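Apoptosis regulator Bcl-2 homolog (Fowlpox virus, PDB 5TZP) inhibits host cell apoptosis by sequestering and inactivating several proapoptotic Bcl-2 proteins, among them BAK1 and BAX. Local coordinates at residues T15-I28 with Y113-L127. Sequence-based numbering, arbitrary orientation. Where two conformers were deposited one is given.
Sequences TYYIALNMIQNYII and YYDGIISEAITDAIL. With SO4 (sulfate ion), chain O.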
loop_
_atom_site.group_PDB
_atom_site.type_symbol
_atom_site.label_atom_id
_atom_site.label_comp_id
_atom_site.label_asym_id
_atom_site.label_seq_id
_atom_site.Cartn_x
_atom_site.Cartn_y
_atom_site.Cartn_z
ATOM N N THR A 15 13.517 7.342 -9.265
ATOM C CA THR A 15 12.325 7.578 -8.471
ATOM C C THR A 15 11.441 6.334 -8.456
ATOM O O THR A 15 10.914 5.933 -7.421
ATOM C CB THR A 15 11.575 8.805 -8.996
ATOM O OG1 THR A 15 12.469 9.932 -8.979
ATOM C CG2 THR A 15 10.340 9.060 -8.113
ATOM N N TYR A 16 11.241 5.733 -9.640
ATOM C CA TYR A 16 10.479 4.506 -9.726
ATOM C C TYR A 16 11.015 3.443 -8.797
ATOM O O TYR A 16 10.244 2.801 -8.075
ATOM C CB TYR A 16 10.410 4.013 -11.189
ATOM C CG TYR A 16 9.743 2.683 -11.378
ATOM C CD1 TYR A 16 8.416 2.589 -11.675
ATOM C CD2 TYR A 16 10.516 1.484 -11.293
ATOM C CE1 TYR A 16 7.825 1.335 -11.781
ATOM C CE2 TYR A 16 9.961 0.261 -11.508
ATOM C CZ TYR A 16 8.628 0.191 -11.738
ATOM O OH TYR A 16 8.067 -1.072 -11.972
ATOM N N TYR A 17 12.342 3.209 -8.790
ATOM C CA TYR A 17 12.898 2.174 -7.920
ATOM C C TYR A 17 12.868 2.547 -6.473
ATOM O O TYR A 17 12.694 1.675 -5.648
ATOM C CB TYR A 17 14.295 1.773 -8.393
ATOM C CG TYR A 17 14.121 0.877 -9.644
ATOM C CD1 TYR A 17 13.556 -0.414 -9.576
ATOM C CD2 TYR A 17 14.427 1.371 -10.888
ATOM C CE1 TYR A 17 13.370 -1.171 -10.738
ATOM C CE2 TYR A 17 14.252 0.585 -12.071
ATOM C CZ TYR A 17 13.729 -0.669 -11.954
ATOM O OH TYR A 17 13.567 -1.399 -13.149
ATOM N N ILE A 18 12.981 3.835 -6.141
ATOM C CA ILE A 18 12.834 4.242 -4.733
ATOM C C ILE A 18 11.438 3.882 -4.216
ATOM O O ILE A 18 11.254 3.328 -3.114
ATOM C CB ILE A 18 13.108 5.735 -4.586
ATOM C CG1 ILE A 18 14.621 6.037 -4.758
ATOM C CG2 ILE A 18 12.604 6.211 -3.248
ATOM C CD1 ILE A 18 14.940 7.456 -5.005
ATOM N N ALA A 19 10.420 4.111 -5.053
ATOM C CA ALA A 19 9.058 3.706 -4.671
ATOM C C ALA A 19 8.903 2.190 -4.623
ATOM O O ALA A 19 8.425 1.614 -3.639
ATOM C CB ALA A 19 8.045 4.312 -5.635
ATOM N N LEU A 20 9.255 1.527 -5.729
ATOM C CA LEU A 20 9.028 0.087 -5.851
ATOM C C LEU A 20 9.749 -0.685 -4.769
ATOM O O LEU A 20 9.204 -1.594 -4.197
ATOM C CB LEU A 20 9.458 -0.380 -7.238
ATOM C CG LEU A 20 9.355 -1.904 -7.446
ATOM C CD1 LEU A 20 7.901 -2.323 -7.383
ATOM C CD2 LEU A 20 9.971 -2.317 -8.751
ATOM N N ASN A 21 11.024 -0.368 -4.529
ATOM C CA ASN A 21 11.820 -1.180 -3.602
ATOM C C ASN A 21 11.254 -1.140 -2.180
ATOM O O ASN A 21 11.284 -2.130 -1.479
ATOM C CB ASN A 21 13.266 -0.691 -3.640
ATOM C CG ASN A 21 14.192 -1.544 -2.859
ATOM O OD1 ASN A 21 14.636 -1.117 -1.811
ATOM N ND2 ASN A 21 14.486 -2.751 -3.339
ATOM N N MET A 22 10.732 0.014 -1.740
ATOM C CA MET A 22 10.101 0.110 -0.432
ATOM C C MET A 22 8.842 -0.721 -0.363
ATOM O O MET A 22 8.652 -1.524 0.550
ATOM C CB MET A 22 9.774 1.569 -0.206
ATOM C CG MET A 22 9.151 1.826 1.137
ATOM S SD MET A 22 10.291 1.691 2.534
ATOM C CE MET A 22 11.003 3.315 2.615
ATOM N N ILE A 23 7.959 -0.555 -1.341
ATOM C CA ILE A 23 6.681 -1.257 -1.338
ATOM C C ILE A 23 6.886 -2.769 -1.409
ATOM O O ILE A 23 6.288 -3.544 -0.640
ATOM C CB ILE A 23 5.842 -0.761 -2.518
ATOM C CG1 ILE A 23 5.460 0.709 -2.338
ATOM C CG2 ILE A 23 4.587 -1.654 -2.656
ATOM C CD1 ILE A 23 4.987 1.415 -3.568
ATOM N N GLN A 24 7.702 -3.220 -2.358
ATOM C CA GLN A 24 7.876 -4.660 -2.566
ATOM C C GLN A 24 8.562 -5.317 -1.380
ATOM O O GLN A 24 8.145 -6.388 -0.930
ATOM C CB GLN A 24 8.629 -4.920 -3.857
ATOM C CG GLN A 24 8.552 -6.388 -4.286
ATOM C CD GLN A 24 8.976 -6.667 -5.673
ATOM O OE1 GLN A 24 9.500 -5.802 -6.356
ATOM N NE2 GLN A 24 8.862 -7.897 -6.094
ATOM N N ASN A 25 9.573 -4.661 -0.771
ATOM C CA ASN A 25 10.181 -5.237 0.439
ATOM C C ASN A 25 9.157 -5.348 1.562
ATOM O O ASN A 25 9.172 -6.358 2.277
ATOM C CB ASN A 25 11.435 -4.472 0.825
ATOM C CG ASN A 25 12.606 -4.995 0.078
ATOM O OD1 ASN A 25 13.033 -6.100 0.313
ATOM N ND2 ASN A 25 13.156 -4.186 -0.809
ATOM N N TYR A 26 8.278 -4.349 1.769
ATOM C CA TYR A 26 7.261 -4.468 2.816
ATOM C C TYR A 26 6.355 -5.663 2.530
ATOM O O TYR A 26 6.066 -6.474 3.418
ATOM C CB TYR A 26 6.473 -3.164 3.008
ATOM C CG TYR A 26 5.364 -3.389 3.998
ATOM C CD1 TYR A 26 5.648 -3.682 5.301
ATOM C CD2 TYR A 26 4.086 -3.501 3.581
ATOM C CE1 TYR A 26 4.625 -4.025 6.225
ATOM C CE2 TYR A 26 3.085 -3.862 4.488
ATOM C CZ TYR A 26 3.386 -4.124 5.745
ATOM O OH TYR A 26 2.408 -4.532 6.642
ATOM N N ILE A 27 5.884 -5.807 1.288
ATOM C CA ILE A 27 4.959 -6.895 0.977
ATOM C C ILE A 27 5.665 -8.234 1.178
ATOM O O ILE A 27 5.090 -9.193 1.726
ATOM C CB ILE A 27 4.389 -6.726 -0.431
ATOM C CG1 ILE A 27 3.450 -5.520 -0.425
ATOM C CG2 ILE A 27 3.610 -7.973 -0.845
ATOM C CD1 ILE A 27 2.863 -5.140 -1.763
ATOM N N ILE A 28 6.948 -8.340 0.817
ATOM C CA ILE A 28 7.721 -9.562 1.103
ATOM C C ILE A 28 7.782 -9.829 2.610
ATOM O O ILE A 28 7.582 -10.972 3.040
ATOM C CB ILE A 28 9.099 -9.433 0.455
ATOM C CG1 ILE A 28 8.969 -9.506 -1.080
ATOM C CG2 ILE A 28 9.991 -10.581 0.984
ATOM C CD1 ILE A 28 10.215 -9.059 -1.747
ATOM N N TYR A 113 2.955 -15.050 -4.166
ATOM C CA TYR A 113 2.004 -14.119 -3.554
ATOM C C TYR A 113 1.930 -12.828 -4.332
ATOM O O TYR A 113 1.378 -11.827 -3.837
ATOM C CB TYR A 113 2.288 -13.889 -2.063
ATOM C CG TYR A 113 3.714 -13.689 -1.668
ATOM C CD1 TYR A 113 4.312 -12.396 -1.697
ATOM C CD2 TYR A 113 4.506 -14.731 -1.233
ATOM C CE1 TYR A 113 5.647 -12.174 -1.344
ATOM C CE2 TYR A 113 5.838 -14.506 -0.947
ATOM C CZ TYR A 113 6.380 -13.203 -0.990
ATOM O OH TYR A 113 7.728 -13.061 -0.663
ATOM N N TYR A 114 2.399 -12.829 -5.574
ATOM C CA TYR A 114 2.127 -11.740 -6.495
ATOM C C TYR A 114 2.702 -10.422 -6.026
ATOM O O TYR A 114 2.199 -9.343 -6.465
ATOM C CB TYR A 114 0.613 -11.669 -6.829
ATOM C CG TYR A 114 0.126 -12.947 -7.423
ATOM C CD1 TYR A 114 0.442 -13.249 -8.740
ATOM C CD2 TYR A 114 -0.675 -13.856 -6.693
ATOM C CE1 TYR A 114 0.047 -14.418 -9.341
ATOM C CE2 TYR A 114 -1.069 -15.073 -7.395
ATOM C CZ TYR A 114 -0.683 -15.266 -8.673
ATOM O OH TYR A 114 -0.966 -16.486 -9.470
ATOM N N ASP A 115 3.792 -10.456 -5.281
ATOM C CA ASP A 115 4.402 -9.206 -4.871
ATOM C C ASP A 115 4.900 -8.379 -6.038
ATOM O O ASP A 115 4.892 -7.141 -5.946
ATOM C CB ASP A 115 5.511 -9.528 -3.844
ATOM C CG ASP A 115 6.594 -10.391 -4.382
ATOM O OD1 ASP A 115 6.338 -11.568 -4.743
ATOM O OD2 ASP A 115 7.758 -10.000 -4.529
ATOM N N GLY A 116 5.320 -8.986 -7.112
ATOM C CA GLY A 116 5.776 -8.195 -8.245
ATOM C C GLY A 116 4.695 -7.382 -8.923
ATOM O O GLY A 116 4.792 -6.166 -9.001
ATOM N N ILE A 117 3.619 -8.036 -9.381
ATOM C CA ILE A 117 2.541 -7.292 -10.049
ATOM C C ILE A 117 1.881 -6.305 -9.093
ATOM O O ILE A 117 1.461 -5.212 -9.493
ATOM C CB ILE A 117 1.474 -8.205 -10.728
ATOM C CG1 ILE A 117 0.860 -9.283 -9.803
ATOM C CG2 ILE A 117 1.977 -8.794 -12.059
ATOM C CD1 ILE A 117 -0.346 -10.091 -10.468
ATOM N N ILE A 118 1.729 -6.697 -7.834
ATOM C CA ILE A 118 1.043 -5.793 -6.879
ATOM C C ILE A 118 1.894 -4.578 -6.569
ATOM O O ILE A 118 1.430 -3.460 -6.657
ATOM C CB ILE A 118 0.632 -6.602 -5.655
ATOM C CG1 ILE A 118 -0.462 -7.598 -5.957
ATOM C CG2 ILE A 118 0.181 -5.602 -4.536
ATOM C CD1 ILE A 118 -0.684 -8.553 -4.787
ATOM N N SER A 119 3.164 -4.766 -6.326
ATOM C CA SER A 119 4.056 -3.639 -6.013
ATOM C C SER A 119 4.228 -2.708 -7.208
ATOM O O SER A 119 4.237 -1.485 -7.082
ATOM C CB SER A 119 5.413 -4.065 -5.493
ATOM O OG SER A 119 5.239 -4.877 -4.353
ATOM N N GLU A 120 4.338 -3.283 -8.402
ATOM C CA GLU A 120 4.448 -2.475 -9.618
ATOM C C GLU A 120 3.173 -1.687 -9.865
ATOM O O GLU A 120 3.220 -0.499 -10.266
ATOM C CB GLU A 120 4.781 -3.336 -10.852
ATOM C CG GLU A 120 6.240 -3.879 -10.769
ATOM C CD GLU A 120 6.621 -4.853 -11.886
ATOM O OE1 GLU A 120 7.744 -5.367 -11.795
ATOM O OE2 GLU A 120 5.805 -5.048 -12.811
ATOM N N ALA A 121 2.034 -2.293 -9.622
ATOM C CA ALA A 121 0.754 -1.576 -9.822
ATOM C C ALA A 121 0.644 -0.383 -8.868
ATOM O O ALA A 121 0.205 0.698 -9.237
ATOM C CB ALA A 121 -0.412 -2.528 -9.646
ATOM N N ILE A 122 1.032 -0.571 -7.602
ATOM C CA ILE A 122 0.958 0.528 -6.646
ATOM C C ILE A 122 1.924 1.630 -7.089
ATOM O O ILE A 122 1.581 2.829 -7.095
ATOM C CB ILE A 122 1.270 0.070 -5.224
ATOM C CG1 ILE A 122 0.212 -0.921 -4.734
ATOM C CG2 ILE A 122 1.343 1.314 -4.296
ATOM C CD1 ILE A 122 0.625 -1.673 -3.496
ATOM N N THR A 123 3.163 1.236 -7.442
ATOM C CA THR A 123 4.161 2.222 -7.859
ATOM C C THR A 123 3.649 3.034 -9.049
ATOM O O THR A 123 3.751 4.251 -9.090
ATOM C CB THR A 123 5.460 1.488 -8.210
ATOM O OG1 THR A 123 5.924 0.803 -7.028
ATOM C CG2 THR A 123 6.511 2.434 -8.660
ATOM N N ASP A 124 3.109 2.351 -10.050
ATOM C CA ASP A 124 2.621 3.004 -11.267
ATOM C C ASP A 124 1.471 3.934 -10.951
ATOM O O ASP A 124 1.371 5.038 -11.510
ATOM C CB ASP A 124 2.147 1.977 -12.278
ATOM C CG ASP A 124 3.269 1.218 -12.941
ATOM O OD1 ASP A 124 4.401 1.618 -12.889
ATOM O OD2 ASP A 124 2.934 0.149 -13.524
ATOM N N ALA A 125 0.578 3.522 -10.046
ATOM C CA ALA A 125 -0.562 4.372 -9.684
ATOM C C ALA A 125 -0.109 5.639 -8.969
ATOM O O ALA A 125 -0.698 6.717 -9.174
ATOM C CB ALA A 125 -1.547 3.598 -8.804
ATOM N N ILE A 126 0.907 5.556 -8.117
ATOM C CA ILE A 126 1.486 6.731 -7.483
ATOM C C ILE A 126 2.166 7.616 -8.497
ATOM O O ILE A 126 1.887 8.844 -8.598
ATOM C CB ILE A 126 2.447 6.339 -6.376
ATOM C CG1 ILE A 126 1.636 5.657 -5.272
ATOM C CG2 ILE A 126 3.145 7.590 -5.816
ATOM C CD1 ILE A 126 2.485 5.102 -4.134
ATOM N N LEU A 127 3.050 7.036 -9.297
ATOM C CA LEU A 127 3.967 7.874 -10.108
ATOM C C LEU A 127 3.360 8.344 -11.420
ATOM O O LEU A 127 3.801 9.355 -11.959
ATOM C CB LEU A 127 5.323 7.214 -10.273
ATOM C CG LEU A 127 6.075 6.903 -9.001
ATOM C CD1 LEU A 127 7.327 6.148 -9.358
ATOM C CD2 LEU A 127 6.394 8.142 -8.183
HETATM S S SO4 O . 9.378 -9.877 -9.243
HETATM O O1 SO4 O . 8.432 -11.010 -9.397
HETATM O O2 SO4 O . 10.691 -10.201 -9.886
HETATM O O3 SO4 O . 9.510 -9.708 -7.809
HETATM O O4 SO4 O . 8.853 -8.643 -9.859
HETATM O O HOH W 1 5.910 -1.105 -13.444
HETATM O O HOH W 2 9.643 -3.335 -12.486
#
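S119 and T123 of segment 113-127 enter helix 15-28 as successive knobs, the first among L20, I23, Q24 and I27, the second among Y16, A19, L20 and I23. Small residues permit a close fit: S119 OG lies 3.2 Å from Q24 CA, and the axes of 15-28 and 115-127 approach to 8.9 Å, their directions 140° apart, 40° short of antiparallel. Both buried hydroxyls are satisfied within their own helix, S119 OG donating to D115 O and T123 OG1 to S119 O. Y16 is a third knob, from the other helix, among E120, T123, D124 and L127; CG anti to its backbone N (chi1 175°) lays the ring along this hole, CE1 3.6 Å from T123 CG2 and CB 4.2 Å from L127 CD1. Deeper in the core, I23 CD1 packs 3.7 Å from I122 CG2, and I27 CD1 spans S119 OG and I118 CG2.

The solvent side is looser and polar. Q24, its chain extended beyond CG, sends NE2 to D115 OD2 at 2.8 Å; the bond is nearly straight (173°) and lies in the amide plane, but meets the carboxylate from above its plane. NE2 also donates to a sulfate, probably from the crystallisation liquor. At the outer end of Y16, OH binds two waters that donate onward to D124 OD1 and E120 OE1.

Segment 113-127 carries most of the BH2 motif, and I118 also touches F74 of helix 74-81. The contact thus joins the N-terminal helix to the BH2 helix within the all-helical Bcl-2 fold.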